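Local coordinates for protein sialidase B (Streptococcus pneumoniae serotype 4, PDB 4XJW) that cleaves terminal sialic acid residues from oligosaccharides, glycoproteins and glycolipids, acting as an intramolecular trans-sialidase of glycosyl hydrolase family 33, at residues A[236-240]-A[287-291]. The protein carries 1 engineered substitution. Residues are numbered along the deposited sequence; the frame is centred on the assembly and turned at random.
Sequences KINIA and FIDSS
Ile239 reaches across from residues 237-240 of strand 237-244 to residues 287-290 of strand 286-294, and its two branches part, CG1 and CD1 going to Phe287 and CG2 to Ser290. CB itself stands back from the other segment; with CG1 anti to the carbonyl carbon (chi1 -54°) and CG2 anti to the backbone N, it sends the branches to these separate partners. CG1 meets Phe287 CB at 3.6 Å, the two side chains crossing at about a right angle. CD1, at the tip, lies 3.9 Å from the same Phe287 CB and also comes near the backbone N of Ile288. The other branch, CG2, packs against Ser290 CB at 3.8 Å. A branched aliphatic residue suits this place because it can touch both Phe287 and Ser290; the serine offers its methylene, while its OG is hydrogen-bonded to Ser222 OG.

At the other end of the contact, Phe287 N gives a nearly straight 3.0 Å hydrogen bond to Ile237 O, approaching from above the carbonyl plane. The CB and CG2 of Ile237 cover Phe287 O, with CG2 at 3.1 Å; this oxygen is buried and has no hydrogen-bond partner. Ile237 CD1 goes on to Ile288 CD1, 4.3 Å away. The Phe287 ring, broad and apolar, has Ile237 O at its edge, stacks on Phe260 and meets Phe436 edge to face.

The segments run 37° apart but belong to separate sheets, one built from strands 205-213, 219-226, 237-244 and 255-256, the other pairing 286-294 with 301-308. Ile288 also lies beside Asp232, the probable proton acceptor. Such packing joins neighbouring blades of the sialidase beta-propeller.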
loop_
_atom_site.group_PDB
_atom_site.type_symbol
_atom_site.label_atom_id
_atom_site.label_comp_id
_atom_site.label_asym_id
_atom_site.label_seq_id
_atom_site.Cartn_x
_atom_site.Cartn_y
_atom_site.Cartn_z
ATOM N N LYS A 236 -13.649 -1.532 -4.448
ATOM C CA LYS A 236 -13.292 -2.865 -4.923
ATOM C C LYS A 236 -11.842 -3.092 -4.533
ATOM O O LYS A 236 -10.934 -2.349 -4.948
ATOM C CB LYS A 236 -13.457 -3.055 -6.434
ATOM C CG LYS A 236 -13.049 -4.480 -6.839
ATOM C CD LYS A 236 -13.057 -4.724 -8.346
ATOM C CE LYS A 236 -12.483 -6.112 -8.640
ATOM N NZ LYS A 236 -13.232 -7.199 -7.932
ATOM N N ILE A 237 -11.638 -4.100 -3.694
ATOM C CA ILE A 237 -10.302 -4.502 -3.282
ATOM C C ILE A 237 -10.251 -6.020 -3.209
ATOM O O ILE A 237 -11.187 -6.638 -2.698
ATOM C CB ILE A 237 -9.954 -3.945 -1.881
ATOM C CG1 ILE A 237 -10.134 -2.428 -1.826
ATOM C CG2 ILE A 237 -8.539 -4.386 -1.471
ATOM C CD1 ILE A 237 -10.121 -1.858 -0.402
ATOM N N ASN A 238 -9.170 -6.612 -3.732
ATOM C CA ASN A 238 -8.907 -8.048 -3.599
ATOM C C ASN A 238 -7.635 -8.234 -2.772
ATOM O O ASN A 238 -6.850 -7.306 -2.646
ATOM C CB ASN A 238 -8.687 -8.688 -4.983
ATOM C CG ASN A 238 -9.961 -8.785 -5.825
ATOM O OD1 ASN A 238 -11.063 -8.924 -5.307
ATOM N ND2 ASN A 238 -9.794 -8.739 -7.147
ATOM N N ILE A 239 -7.412 -9.435 -2.239
ATOM C CA ILE A 239 -6.131 -9.759 -1.596
ATOM C C ILE A 239 -5.273 -10.546 -2.575
ATOM O O ILE A 239 -5.707 -11.573 -3.097
ATOM C CB ILE A 239 -6.318 -10.587 -0.314
ATOM C CG1 ILE A 239 -7.291 -9.906 0.661
ATOM C CG2 ILE A 239 -4.966 -10.836 0.349
ATOM C CD1 ILE A 239 -6.908 -8.468 1.045
ATOM N N ALA A 240 -4.061 -10.056 -2.838
ATOM C CA ALA A 240 -3.149 -10.714 -3.777
ATOM C C ALA A 240 -1.907 -11.188 -3.037
ATOM O O ALA A 240 -1.569 -10.662 -1.970
ATOM C CB ALA A 240 -2.766 -9.770 -4.925
ATOM N N PHE A 287 -12.339 -7.115 0.057
ATOM C CA PHE A 287 -11.558 -7.625 1.181
ATOM C C PHE A 287 -10.588 -6.533 1.572
ATOM O O PHE A 287 -10.226 -5.705 0.745
ATOM C CB PHE A 287 -10.777 -8.882 0.803
ATOM C CG PHE A 287 -11.642 -10.008 0.301
ATOM C CD1 PHE A 287 -11.934 -10.122 -1.058
ATOM C CD2 PHE A 287 -12.143 -10.962 1.180
ATOM C CE1 PHE A 287 -12.722 -11.171 -1.526
ATOM C CE2 PHE A 287 -12.943 -12.008 0.724
ATOM C CZ PHE A 287 -13.234 -12.104 -0.636
ATOM N N ILE A 288 -10.166 -6.506 2.826
ATOM C CA ILE A 288 -9.247 -5.452 3.239
ATOM C C ILE A 288 -8.457 -5.903 4.460
ATOM O O ILE A 288 -9.014 -6.562 5.327
ATOM C CB ILE A 288 -10.014 -4.121 3.469
ATOM C CG1 ILE A 288 -9.079 -3.017 3.987
ATOM C CG2 ILE A 288 -11.220 -4.346 4.405
ATOM C CD1 ILE A 288 -9.690 -1.617 3.895
ATOM N N ASP A 289 -7.156 -5.583 4.490
ATOM C CA ASP A 289 -6.281 -5.881 5.638
ATOM C C ASP A 289 -6.033 -7.369 5.844
ATOM O O ASP A 289 -6.801 -8.055 6.516
ATOM C CB ASP A 289 -6.800 -5.237 6.942
ATOM C CG ASP A 289 -6.763 -3.724 6.900
ATOM O OD1 ASP A 289 -6.192 -3.163 5.941
ATOM O OD2 ASP A 289 -7.315 -3.080 7.822
ATOM N N SER A 290 -4.943 -7.860 5.269
ATOM C CA SER A 290 -4.627 -9.276 5.353
ATOM C C SER A 290 -3.505 -9.577 6.331
ATOM O O SER A 290 -2.705 -8.695 6.684
ATOM C CB SER A 290 -4.293 -9.850 3.971
ATOM O OG SER A 290 -3.096 -9.297 3.444
ATOM N N SER A 291 -3.430 -10.844 6.732
ATOM C CA SER A 291 -2.429 -11.303 7.694
ATOM C C SER A 291 -2.101 -12.768 7.411
ATOM O O SER A 291 -3.003 -13.550 7.077
ATOM C CB SER A 291 -2.943 -11.142 9.130
ATOM O OG SER A 291 -1.865 -11.212 10.040
#